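Side-chain contacts in type III effector HopA1 (Pseudomonas syringae pv. tomato str. DC3000, PDB 4RSX), which is a type III secreted effector, probably acting inside plant host cells, whose biochemical activity there is not established: residues Lys16-Met21 and Asp225-Asp230; Leu52-Ala57 and Tyr122-Thr127; Thr127-Thr132 and Lys177-Ile182; Asp211-Gly216 and Asn245-Asp250. All coordinates share one frame; numbering follows the deposited sequence.

Contact 1 (Lys16-Met21 and Asp225-Asp230); sequences KQAEAM and DALRMD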
loop_
_atom_site.group_PDB
_atom_site.type_symbol
_atom_site.label_atom_id
_atom_site.label_comp_id
_atom_site.label_asym_id
_atom_site.label_seq_id
_atom_site.Cartn_x
_atom_site.Cartn_y
_atom_site.Cartn_z
ATOM N N LYS A 16 6.191 -9.974 18.843
ATOM C CA LYS A 16 5.979 -10.388 20.239
ATOM C C LYS A 16 4.530 -10.790 20.486
ATOM O O LYS A 16 4.256 -11.767 21.188
ATOM C CB LYS A 16 6.384 -9.287 21.221
ATOM C CG LYS A 16 7.850 -8.917 21.172
ATOM C CD LYS A 16 8.750 -10.153 21.309
ATOM C CE LYS A 16 9.025 -10.541 22.760
ATOM N NZ LYS A 16 10.269 -11.388 22.872
ATOM N N GLN A 17 3.601 -10.051 19.889
ATOM C CA GLN A 17 2.188 -10.423 19.985
ATOM C C GLN A 17 1.924 -11.763 19.299
ATOM O O GLN A 17 1.116 -12.553 19.781
ATOM C CB GLN A 17 1.287 -9.324 19.410
ATOM C CG GLN A 17 1.533 -7.956 20.019
ATOM C CD GLN A 17 0.583 -6.905 19.472
ATOM O OE1 GLN A 17 -0.443 -7.232 18.866
ATOM N NE2 GLN A 17 0.919 -5.632 19.687
ATOM N N ALA A 18 2.604 -12.023 18.179
ATOM C CA ALA A 18 2.475 -13.326 17.525
ATOM C C ALA A 18 3.039 -14.399 18.438
ATOM O O ALA A 18 2.482 -15.492 18.555
ATOM C CB ALA A 18 3.207 -13.351 16.156
ATOM N N GLU A 19 4.160 -14.079 19.075
ATOM C CA GLU A 19 4.875 -15.042 19.900
ATOM C C GLU A 19 4.062 -15.392 21.136
ATOM O O GLU A 19 4.199 -16.480 21.680
ATOM C CB GLU A 19 6.219 -14.471 20.324
ATOM C CG GLU A 19 7.053 -15.429 21.142
ATOM C CD GLU A 19 8.318 -14.795 21.657
ATOM O OE1 GLU A 19 8.297 -13.577 21.950
ATOM O OE2 GLU A 19 9.338 -15.513 21.768
ATOM N N ALA A 20 3.208 -14.471 21.570
ATOM C CA ALA A 20 2.374 -14.708 22.749
ATOM C C ALA A 20 1.215 -15.667 22.461
ATOM O O ALA A 20 0.596 -16.189 23.385
ATOM C CB ALA A 20 1.853 -13.389 23.315
ATOM N N MET A 21 0.917 -15.899 21.188
ATOM C CA MET A 21 -0.184 -16.791 20.829
ATOM C C MET A 21 0.234 -18.257 20.865
ATOM O O MET A 21 1.434 -18.572 20.861
ATOM C CB MET A 21 -0.711 -16.456 19.445
ATOM C CG MET A 21 -1.257 -15.065 19.323
ATOM S SD MET A 21 -1.696 -14.711 17.608
ATOM C CE MET A 21 -3.047 -15.884 17.383
ATOM N N ASP A 225 8.686 -17.722 10.265
ATOM C CA ASP A 225 9.993 -18.353 10.176
ATOM C C ASP A 225 10.787 -18.169 11.463
ATOM O O ASP A 225 11.314 -19.135 12.010
ATOM C CB ASP A 225 10.788 -17.802 8.988
ATOM C CG ASP A 225 10.226 -18.252 7.651
ATOM O OD1 ASP A 225 9.469 -19.257 7.619
ATOM O OD2 ASP A 225 10.551 -17.597 6.633
ATOM N N ALA A 226 10.870 -16.931 11.948
ATOM C CA ALA A 226 11.601 -16.647 13.185
ATOM C C ALA A 226 11.084 -17.523 14.330
ATOM O O ALA A 226 11.870 -18.075 15.091
ATOM C CB ALA A 226 11.495 -15.166 13.547
ATOM N N LEU A 227 9.761 -17.666 14.418
ATOM C CA LEU A 227 9.134 -18.502 15.449
ATOM C C LEU A 227 9.523 -19.977 15.322
ATOM O O LEU A 227 9.553 -20.706 16.312
ATOM C CB LEU A 227 7.610 -18.364 15.391
ATOM C CG LEU A 227 7.074 -17.005 15.818
ATOM C CD1 LEU A 227 5.573 -16.877 15.560
ATOM C CD2 LEU A 227 7.403 -16.766 17.290
ATOM N N ARG A 228 9.827 -20.404 14.098
ATOM C CA ARG A 228 10.132 -21.805 13.818
ATOM C C ARG A 228 11.602 -22.105 14.110
ATOM O O ARG A 228 11.961 -23.249 14.387
ATOM C CB ARG A 228 9.779 -22.141 12.360
ATOM C CG ARG A 228 10.066 -23.581 11.928
ATOM C CD ARG A 228 9.888 -23.766 10.414
ATOM N NE ARG A 228 8.638 -23.165 9.943
ATOM C CZ ARG A 228 8.542 -22.301 8.932
ATOM N NH1 ARG A 228 9.632 -21.937 8.245
ATOM N NH2 ARG A 228 7.348 -21.805 8.601
ATOM N N MET A 229 12.450 -21.077 14.071
ATOM C CA MET A 229 13.865 -21.261 14.399
ATOM C C MET A 229 14.040 -21.506 15.903
ATOM O O MET A 229 13.143 -21.211 16.701
ATOM C CB MET A 229 14.691 -20.044 13.971
ATOM C CG MET A 229 14.682 -19.731 12.469
ATOM S SD MET A 229 15.572 -18.188 12.110
ATOM C CE MET A 229 15.487 -18.123 10.303
ATOM N N ASP A 230 15.186 -22.052 16.294
ATOM C CA ASP A 230 15.483 -22.202 17.719
ATOM C C ASP A 230 16.984 -22.131 18.000
ATOM O O ASP A 230 17.795 -22.105 17.071
ATOM C CB ASP A 230 14.878 -23.496 18.268
ATOM C CG ASP A 230 15.341 -24.720 17.507
ATOM O OD1 ASP A 230 16.552 -24.813 17.195
ATOM O OD2 ASP A 230 14.491 -25.593 17.217
#
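The flat group nearest this contact, the carboxylate of Glu19, leaves the meeting with Leu227 to its own aliphatic stem. Within the two segments no ring takes part; what the carboxylate does hold is Lys16 of the same helix, whose NZ comes within 3.1 Å of Glu19 OE1 in a weakly bonded salt bridge. With CG anti to the backbone N (chi1 -178°) and the chain extended beyond it, Glu19 carries its charge past the leucine, and the two side chains cross obliquely. Leu227 CD2 rests on the base of that stem, 4.0 Å from Glu19 CB and nearly as close to CG. The other branch reaches back to the preceding residue, Leu227 CD1 lying 4.3 Å from Ala18 CB. The pair is thus a worked example of a forked leucine straddling two successive residues near the end of a helix, an apolar touch with the Glu19 carboxylate and Lys16 beside it. Nor do the two helices meet alone. Ile29 of helix 26-35 touches both Ala18 and Leu227, while helix 234-245 supplies a ring, Phe234, against Leu227, Glu19 and Lys16, so the ends of helices 2-19 and 215-228 join within a four-helix cluster.

Contact 2 (Leu52-Ala57 and Tyr122-Thr127); sequences LHTLKA and YATQLT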
loop_
_atom_site.group_PDB
_atom_site.type_symbol
_atom_site.label_atom_id
_atom_site.label_comp_id
_atom_site.label_asym_id
_atom_site.label_seq_id
_atom_site.Cartn_x
_atom_site.Cartn_y
_atom_site.Cartn_z
ATOM N N LEU A 52 -16.447 7.891 -7.725
ATOM C CA LEU A 52 -16.649 7.081 -8.930
ATOM C C LEU A 52 -16.696 7.942 -10.187
ATOM O O LEU A 52 -16.109 7.592 -11.212
ATOM C CB LEU A 52 -17.919 6.236 -8.815
ATOM C CG LEU A 52 -17.866 5.236 -7.670
ATOM C CD1 LEU A 52 -19.090 4.363 -7.678
ATOM C CD2 LEU A 52 -16.599 4.397 -7.771
ATOM N N HIS A 53 -17.374 9.082 -10.111
ATOM C CA HIS A 53 -17.460 9.945 -11.288
ATOM C C HIS A 53 -16.105 10.519 -11.687
ATOM O O HIS A 53 -15.863 10.798 -12.863
ATOM C CB HIS A 53 -18.530 11.037 -11.115
ATOM C CG HIS A 53 -19.906 10.568 -11.477
ATOM N ND1 HIS A 53 -20.396 10.626 -12.766
ATOM C CD2 HIS A 53 -20.879 9.991 -10.728
ATOM C CE1 HIS A 53 -21.619 10.121 -12.791
ATOM N NE2 HIS A 53 -21.935 9.729 -11.570
ATOM N N THR A 54 -15.215 10.673 -10.713
ATOM C CA THR A 54 -13.889 11.216 -10.985
ATOM C C THR A 54 -13.031 10.165 -11.662
ATOM O O THR A 54 -12.285 10.477 -12.588
ATOM C CB THR A 54 -13.210 11.660 -9.691
ATOM O OG1 THR A 54 -13.994 12.699 -9.095
ATOM C CG2 THR A 54 -11.796 12.176 -9.970
ATOM N N LEU A 55 -13.138 8.925 -11.182
ATOM C CA LEU A 55 -12.469 7.793 -11.820
ATOM C C LEU A 55 -12.802 7.776 -13.316
ATOM O O LEU A 55 -11.898 7.743 -14.155
ATOM C CB LEU A 55 -12.884 6.469 -11.166
ATOM C CG LEU A 55 -12.392 6.139 -9.752
ATOM C CD1 LEU A 55 -12.775 4.710 -9.349
ATOM C CD2 LEU A 55 -10.883 6.339 -9.629
ATOM N N LYS A 56 -14.094 7.848 -13.642
ATOM C CA LYS A 56 -14.530 7.830 -15.041
ATOM C C LYS A 56 -14.029 9.045 -15.805
ATOM O O LYS A 56 -13.663 8.941 -16.974
ATOM C CB LYS A 56 -16.054 7.733 -15.139
ATOM C CG LYS A 56 -16.620 6.408 -14.641
ATOM C CD LYS A 56 -18.140 6.345 -14.800
ATOM C CE LYS A 56 -18.859 7.249 -13.810
ATOM N NZ LYS A 56 -20.343 7.098 -13.868
ATOM N N ALA A 57 -14.005 10.198 -15.140
ATOM C CA ALA A 57 -13.483 11.425 -15.745
ATOM C C ALA A 57 -11.968 11.366 -15.973
ATOM O O ALA A 57 -11.442 11.993 -16.900
ATOM C CB ALA A 57 -13.831 12.622 -14.884
ATOM N N TYR A 122 -10.963 13.452 1.480
ATOM C CA TYR A 122 -9.980 13.925 0.506
ATOM C C TYR A 122 -9.534 12.861 -0.487
ATOM O O TYR A 122 -8.629 13.103 -1.276
ATOM C CB TYR A 122 -8.774 14.537 1.219
ATOM C CG TYR A 122 -9.095 15.891 1.779
ATOM C CD1 TYR A 122 -9.070 17.024 0.966
ATOM C CD2 TYR A 122 -9.470 16.040 3.100
ATOM C CE1 TYR A 122 -9.391 18.272 1.466
ATOM C CE2 TYR A 122 -9.782 17.286 3.613
ATOM C CZ TYR A 122 -9.743 18.393 2.792
ATOM O OH TYR A 122 -10.066 19.629 3.304
ATOM N N ALA A 123 -10.163 11.688 -0.458
ATOM C CA ALA A 123 -9.747 10.595 -1.347
ATOM C C ALA A 123 -9.763 10.986 -2.822
ATOM O O ALA A 123 -8.814 10.695 -3.562
ATOM C CB ALA A 123 -10.584 9.356 -1.109
ATOM N N THR A 124 -10.827 11.661 -3.244
ATOM C CA THR A 124 -10.974 12.069 -4.634
ATOM C C THR A 124 -9.834 12.993 -5.057
ATOM O O THR A 124 -9.212 12.794 -6.106
ATOM C CB THR A 124 -12.349 12.740 -4.862
ATOM O OG1 THR A 124 -13.381 11.766 -4.662
ATOM C CG2 THR A 124 -12.467 13.273 -6.264
ATOM N N GLN A 125 -9.563 14.001 -4.240
ATOM C CA GLN A 125 -8.439 14.898 -4.485
ATOM C C GLN A 125 -7.123 14.130 -4.583
ATOM O O GLN A 125 -6.314 14.393 -5.477
ATOM C CB GLN A 125 -8.333 15.952 -3.375
ATOM C CG GLN A 125 -9.279 17.125 -3.515
ATOM C CD GLN A 125 -8.808 18.347 -2.735
ATOM O OE1 GLN A 125 -9.550 18.911 -1.930
ATOM N NE2 GLN A 125 -7.574 18.769 -2.985
ATOM N N LEU A 126 -6.896 13.198 -3.659
ATOM C CA LEU A 126 -5.661 12.411 -3.698
ATOM C C LEU A 126 -5.577 11.631 -5.004
ATOM O O LEU A 126 -4.510 11.579 -5.639
ATOM C CB LEU A 126 -5.582 11.451 -2.510
ATOM C CG LEU A 126 -4.409 10.464 -2.514
ATOM C CD1 LEU A 126 -3.100 11.219 -2.564
ATOM C CD2 LEU A 126 -4.450 9.580 -1.283
ATOM N N THR A 127 -6.706 11.047 -5.415
ATOM C CA THR A 127 -6.718 10.197 -6.604
ATOM C C THR A 127 -6.324 11.012 -7.838
ATOM O O THR A 127 -5.547 10.551 -8.679
ATOM C CB THR A 127 -8.087 9.517 -6.797
ATOM O OG1 THR A 127 -8.315 8.626 -5.699
ATOM C CG2 THR A 127 -8.117 8.709 -8.089
#
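Thr54 and Thr124 meet at a slant, the hydroxyl of one against the methyl of the other: Thr54 OG1 lies 3.3 Å from Thr124 CG2, and Thr54 CB and CG2 each stand about 3.9 Å from the same methyl. That single methyl is therefore seated against the whole branched end of Thr54. The closeness of oxygen to carbon is a van der Waals touch; Thr54 OG1 has its hydrogen bond with Glu50 O of its own helix. The next residue of helix 45-58, Leu55, meets Thr127, about a turn beyond Thr124, roughly at a right angle, with Leu55 CD2 4.0 Å from Thr127 CG2. Here helix 45-58 packs against the first turns of helix 123-136, and both lean on the antiparallel sheet of this alpha/beta fold: Leu55 touches Tyr97 and Thr127 touches Ile99, both on strand 96-101. Thr127 shows how a buried threonine can serve two masters. Its CG2, anti to the backbone N, faces the leucine, whereas OG1 (chi1 -65°) folds back to bond Ala123 O at 3.0 Å, arriving 43° out of the carbonyl plane. Ala123 O also receives Thr127 N, 2.8 Å away, and so is gripped twice by one residue. Phe51, a turn before Thr54, fills in against both Thr124 and Thr127.

Contact 3 (Thr127-Thr132 and Lys177-Ile182); sequences TRAMAT and KQMSGI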
loop_
_atom_site.group_PDB
_atom_site.type_symbol
_atom_site.label_atom_id
_atom_site.label_comp_id
_atom_site.label_asym_id
_atom_site.label_seq_id
_atom_site.Cartn_x
_atom_site.Cartn_y
_atom_site.Cartn_z
ATOM N N THR A 127 -6.706 11.047 -5.415
ATOM C CA THR A 127 -6.718 10.197 -6.604
ATOM C C THR A 127 -6.324 11.012 -7.838
ATOM O O THR A 127 -5.547 10.551 -8.679
ATOM C CB THR A 127 -8.087 9.517 -6.797
ATOM O OG1 THR A 127 -8.315 8.626 -5.699
ATOM C CG2 THR A 127 -8.117 8.709 -8.089
ATOM N N ARG A 128 -6.841 12.235 -7.915
ATOM C CA ARG A 128 -6.483 13.165 -8.978
ATOM C C ARG A 128 -4.988 13.449 -8.981
ATOM O O ARG A 128 -4.348 13.436 -10.030
ATOM C CB ARG A 128 -7.236 14.488 -8.793
ATOM C CG ARG A 128 -8.748 14.395 -8.984
ATOM C CD ARG A 128 -9.362 15.793 -9.159
ATOM N NE ARG A 128 -10.815 15.760 -9.026
ATOM C CZ ARG A 128 -11.665 15.837 -10.050
ATOM N NH1 ARG A 128 -11.204 15.965 -11.292
ATOM N NH2 ARG A 128 -12.979 15.793 -9.829
ATOM N N ALA A 129 -4.441 13.741 -7.802
ATOM C CA ALA A 129 -3.017 14.003 -7.678
ATOM C C ALA A 129 -2.193 12.773 -8.071
ATOM O O ALA A 129 -1.134 12.903 -8.684
ATOM C CB ALA A 129 -2.678 14.454 -6.265
ATOM N N MET A 130 -2.672 11.581 -7.714
ATOM C CA MET A 130 -1.960 10.350 -8.066
ATOM C C MET A 130 -1.918 10.168 -9.580
ATOM O O MET A 130 -0.875 9.828 -10.139
ATOM C CB MET A 130 -2.601 9.129 -7.392
ATOM C CG MET A 130 -2.333 9.064 -5.892
ATOM S SD MET A 130 -3.319 7.791 -5.070
ATOM C CE MET A 130 -2.531 6.329 -5.754
ATOM N N ALA A 131 -3.049 10.409 -10.241
ATOM C CA ALA A 131 -3.113 10.296 -11.699
ATOM C C ALA A 131 -2.152 11.277 -12.391
ATOM O O ALA A 131 -1.436 10.913 -13.337
ATOM C CB ALA A 131 -4.541 10.503 -12.189
ATOM N N THR A 132 -2.130 12.517 -11.918
ATOM C CA THR A 132 -1.222 13.508 -12.484
ATOM C C THR A 132 0.230 13.039 -12.306
ATOM O O THR A 132 1.021 13.030 -13.257
ATOM C CB THR A 132 -1.420 14.878 -11.822
ATOM O OG1 THR A 132 -2.790 15.268 -11.958
ATOM C CG2 THR A 132 -0.522 15.939 -12.463
ATOM N N LYS A 177 2.444 15.736 -1.919
ATOM C CA LYS A 177 1.881 16.623 -0.911
ATOM C C LYS A 177 1.783 18.070 -1.387
ATOM O O LYS A 177 0.750 18.712 -1.195
ATOM C CB LYS A 177 2.674 16.539 0.405
ATOM C CG LYS A 177 2.249 15.385 1.315
ATOM C CD LYS A 177 2.883 15.469 2.711
ATOM C CE LYS A 177 2.209 14.477 3.642
ATOM N NZ LYS A 177 2.908 14.257 4.952
ATOM N N GLN A 178 2.844 18.587 -2.005
ATOM C CA GLN A 178 2.845 19.992 -2.420
ATOM C C GLN A 178 1.917 20.286 -3.609
ATOM O O GLN A 178 1.426 21.406 -3.747
ATOM C CB GLN A 178 4.271 20.517 -2.661
ATOM C CG GLN A 178 5.109 19.699 -3.632
ATOM C CD GLN A 178 6.482 20.315 -3.890
ATOM O OE1 GLN A 178 6.581 21.434 -4.403
ATOM N NE2 GLN A 178 7.548 19.583 -3.540
ATOM N N MET A 179 1.647 19.273 -4.430
ATOM C CA MET A 179 0.821 19.431 -5.629
ATOM C C MET A 179 -0.662 19.064 -5.433
ATOM O O MET A 179 -1.505 19.458 -6.241
ATOM C CB MET A 179 1.372 18.553 -6.751
ATOM C CG MET A 179 0.622 17.228 -6.865
ATOM S SD MET A 179 1.581 15.879 -7.556
ATOM C CE MET A 179 1.339 16.118 -9.319
ATOM N N SER A 180 -0.979 18.296 -4.389
ATOM C CA SER A 180 -2.315 17.709 -4.268
ATOM C C SER A 180 -3.380 18.733 -3.882
ATOM O O SER A 180 -4.565 18.541 -4.168
ATOM C CB SER A 180 -2.323 16.560 -3.257
ATOM O OG SER A 180 -2.149 17.038 -1.932
ATOM N N GLY A 181 -2.961 19.812 -3.224
ATOM C CA GLY A 181 -3.904 20.799 -2.728
ATOM C C GLY A 181 -4.619 20.325 -1.472
ATOM O O GLY A 181 -5.513 21.008 -0.957
ATOM N N ILE A 182 -4.228 19.154 -0.976
ATOM C CA ILE A 182 -4.817 18.608 0.237
ATOM C C ILE A 182 -4.137 19.230 1.453
ATOM O O ILE A 182 -2.910 19.256 1.531
ATOM C CB ILE A 182 -4.670 17.083 0.276
ATOM C CG1 ILE A 182 -5.424 16.449 -0.890
ATOM C CG2 ILE A 182 -5.162 16.510 1.596
ATOM C CD1 ILE A 182 -5.153 14.976 -1.014
#
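Thr132, the residue that receives the end of Met179, is anchored twice on one backbone oxygen: its N and its OG1 each stand 3.1 Å from Arg128 O and reach it from opposite faces of the carbonyl plane. The hydroxyl approaches with a C=O...O angle of 142°. Bonding to its own helix in this way, it leaves the methyl to the neighbour, and Thr132 CG2 touches Met179 CE at 3.7 Å. The two side chains slide past each other in opposite directions. Met179 gets there through a bend at its thioether (chi3 -86°), which brings CE alongside Thr132 while CG stays 4.4 Å from Ala129 CB. Beside the methionine the backbones come very near, the CA atoms of Ala129 and Ser180 being only 5.1 Å apart, a closeness that small side chains permit; Ala129 CB meets Ser180 CB at 3.7 Å. The contact joins the middle of helix 123-136 to the last turn of helix 166-180, where Ser180 forms an ST turn: its OG accepts the backbone N of Ile182 at 3.1 Å, closing the chain's exit round Gly181, which has positive phi. OG is turned to that N, and CB is the atom that meets Ala129. Ser180 O has a weak hydrogen bond from Gln125, and Ile182 packs on Leu126 and Gln125. Leu133 of helix 123-136 also touches Met179. On another face of that helix, Met130 points away from the contact and lies against strands 140-146 and 158-162.

Contact 4 (Asp211-Gly216 and Asn245-Asp250); sequences DTRGHG and NGYDPD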
loop_
_atom_site.group_PDB
_atom_site.type_symbol
_atom_site.label_atom_id
_atom_site.label_comp_id
_atom_site.label_asym_id
_atom_site.label_seq_id
_atom_site.Cartn_x
_atom_site.Cartn_y
_atom_site.Cartn_z
ATOM N N ASP A 211 7.592 -10.297 -5.777
ATOM C CA ASP A 211 6.550 -10.656 -4.806
ATOM C C ASP A 211 5.217 -9.945 -5.065
ATOM O O ASP A 211 5.186 -8.773 -5.445
ATOM C CB ASP A 211 7.029 -10.341 -3.390
ATOM C CG ASP A 211 6.180 -10.998 -2.313
ATOM O OD1 ASP A 211 5.028 -11.425 -2.584
ATOM O OD2 ASP A 211 6.674 -11.070 -1.168
ATOM N N THR A 212 4.121 -10.675 -4.866
ATOM C CA THR A 212 2.775 -10.113 -4.987
ATOM C C THR A 212 1.858 -10.600 -3.855
ATOM O O THR A 212 0.639 -10.433 -3.915
ATOM C CB THR A 212 2.123 -10.429 -6.367
ATOM O OG1 THR A 212 2.316 -11.818 -6.694
ATOM C CG2 THR A 212 2.719 -9.539 -7.465
ATOM N N ARG A 213 2.454 -11.203 -2.829
ATOM C CA ARG A 213 1.717 -11.560 -1.621
ATOM C C ARG A 213 1.164 -10.324 -0.888
ATOM O O ARG A 213 0.160 -10.424 -0.168
ATOM C CB ARG A 213 2.628 -12.319 -0.655
ATOM C CG ARG A 213 2.562 -13.833 -0.721
ATOM C CD ARG A 213 3.642 -14.385 0.182
ATOM N NE ARG A 213 4.904 -13.718 -0.141
ATOM C CZ ARG A 213 6.039 -13.818 0.555
ATOM N NH1 ARG A 213 6.106 -14.571 1.658
ATOM N NH2 ARG A 213 7.120 -13.156 0.140
ATOM N N GLY A 214 1.823 -9.173 -1.049
ATOM C CA GLY A 214 1.469 -7.984 -0.285
ATOM C C GLY A 214 2.325 -7.795 0.969
ATOM O O GLY A 214 2.796 -8.762 1.570
ATOM N N HIS A 215 2.515 -6.544 1.377
ATOM C CA HIS A 215 3.470 -6.224 2.432
ATOM C C HIS A 215 3.171 -6.924 3.768
ATOM O O HIS A 215 4.087 -7.471 4.409
ATOM C CB HIS A 215 3.540 -4.712 2.636
ATOM C CG HIS A 215 4.329 -4.311 3.833
ATOM N ND1 HIS A 215 5.703 -4.178 3.812
ATOM C CD2 HIS A 215 3.944 -4.043 5.104
ATOM C CE1 HIS A 215 6.125 -3.833 5.014
ATOM N NE2 HIS A 215 5.081 -3.745 5.816
ATOM N N GLY A 216 1.903 -6.906 4.182
ATOM C CA GLY A 216 1.474 -7.576 5.406
ATOM C C GLY A 216 1.748 -9.075 5.449
ATOM O O GLY A 216 2.270 -9.591 6.452
ATOM N N ASN A 245 15.277 -14.057 4.350
ATOM C CA ASN A 245 14.132 -13.860 3.455
ATOM C C ASN A 245 14.344 -12.712 2.494
ATOM O O ASN A 245 13.492 -12.438 1.659
ATOM C CB ASN A 245 12.848 -13.635 4.246
ATOM C CG ASN A 245 12.225 -14.925 4.690
ATOM O OD1 ASN A 245 11.673 -15.659 3.867
ATOM N ND2 ASN A 245 12.320 -15.231 5.993
ATOM N N GLY A 246 15.485 -12.046 2.618
ATOM C CA GLY A 246 15.886 -11.058 1.639
ATOM C C GLY A 246 15.670 -9.621 2.071
ATOM O O GLY A 246 15.869 -8.693 1.278
ATOM N N TYR A 247 15.273 -9.424 3.323
ATOM C CA TYR A 247 15.051 -8.070 3.818
ATOM C C TYR A 247 16.212 -7.577 4.675
ATOM O O TYR A 247 17.096 -8.349 5.057
ATOM C CB TYR A 247 13.735 -7.995 4.587
ATOM C CG TYR A 247 12.552 -8.449 3.763
ATOM C CD1 TYR A 247 12.018 -7.637 2.779
ATOM C CD2 TYR A 247 11.970 -9.696 3.973
ATOM C CE1 TYR A 247 10.937 -8.051 2.022
ATOM C CE2 TYR A 247 10.884 -10.118 3.223
ATOM C CZ TYR A 247 10.376 -9.292 2.240
ATOM O OH TYR A 247 9.298 -9.696 1.481
ATOM N N ASP A 248 16.203 -6.285 4.963
ATOM C CA ASP A 248 17.253 -5.670 5.762
ATOM C C ASP A 248 16.962 -5.955 7.245
ATOM O O ASP A 248 15.887 -5.628 7.750
ATOM C CB ASP A 248 17.304 -4.169 5.443
ATOM C CG ASP A 248 18.407 -3.431 6.191
ATOM O OD1 ASP A 248 18.699 -3.779 7.350
ATOM O OD2 ASP A 248 18.981 -2.484 5.618
ATOM N N PRO A 249 17.908 -6.599 7.943
ATOM C CA PRO A 249 17.621 -7.057 9.314
ATOM C C PRO A 249 17.476 -5.910 10.313
ATOM O O PRO A 249 16.969 -6.123 11.435
ATOM C CB PRO A 249 18.848 -7.911 9.672
ATOM C CG PRO A 249 19.970 -7.353 8.777
ATOM C CD PRO A 249 19.257 -6.989 7.487
ATOM N N ASP A 250 17.918 -4.714 9.922
ATOM C CA ASP A 250 17.762 -3.549 10.798
ATOM C C ASP A 250 16.595 -2.658 10.387
ATOM O O ASP A 250 16.102 -1.853 11.178
ATOM C CB ASP A 250 19.071 -2.756 10.886
ATOM C CG ASP A 250 20.186 -3.555 11.567
ATOM O OD1 ASP A 250 19.889 -4.361 12.487
ATOM O OD2 ASP A 250 21.356 -3.393 11.169
HETATM O O HOH W 1 8.186 -8.718 -0.664
HETATM O O HOH W 2 9.107 -12.608 1.374
#
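Between Tyr247 and the pair Asp211 and Arg213, direct contact is slight: the nearest approach is 4.0 Å, from Asp211 OD2 to Tyr247 OH, with carboxylate and ring planes 41° apart. The tight part lies within residues 211-216. Asp211 OD1 accepts the backbone N of Arg213 at 2.6 Å, nearly along its C-O axis, forming an Asx turn, and its CG lies at the edge of the guanidinium, in plane. The accompanying salt bridge joins Arg213 NH2 to Asp211 OD2, although its modelled length is too short to be taken literally. Across the contact the joint is solvent instead. Water 1, at the edge of the tyrosine ring and in its plane, sits 2.6 Å from Tyr247 OH and donates to Asp211 OD2 at 2.8 Å. Water 2 lies 2.9 Å from the same Tyr247 OH and perhaps links it to Arg213 NH2, at a doubtful distance. The ring behind the hydroxyl is firmly lodged by contrast, packed on Val222 and Leu242 and joined to Arg219 by a cation-pi interaction, while Gly246 before it ends helix 234-245 in a Schellman motif. Arg213 is further tied by a salt bridge through NH1 to Glu221. The phenol oxygen is thus joined to the carboxylate by solvent and not by a direct bond, and the neighbouring arginine would probably ease the negative charge of Asp211.

In the fold
From the N terminus, helix 2-19 enters contact 1, which is completed only after more than two hundred residues, by the end of helix 215-228. Inside that span contact 2 shuts a first loop, binding helix 45-58 to helix 123-136, and contact 3 then opens on the same helix and runs to the end of helix 166-180; the two follow in series and share Thr127. Contact 4 starts before the second half of contact 1 and finishes after it, so these two cross, touching where Asp225 and Asn245 probably hydrogen-bond. Contacts 2 and 3 secure helices beside the sheet. Across the chain's centre, contact 1 brings the N-terminal helix to the C-terminal ones, and contact 4 ties the approach to helix 215-228 to the loop after helix 234-245.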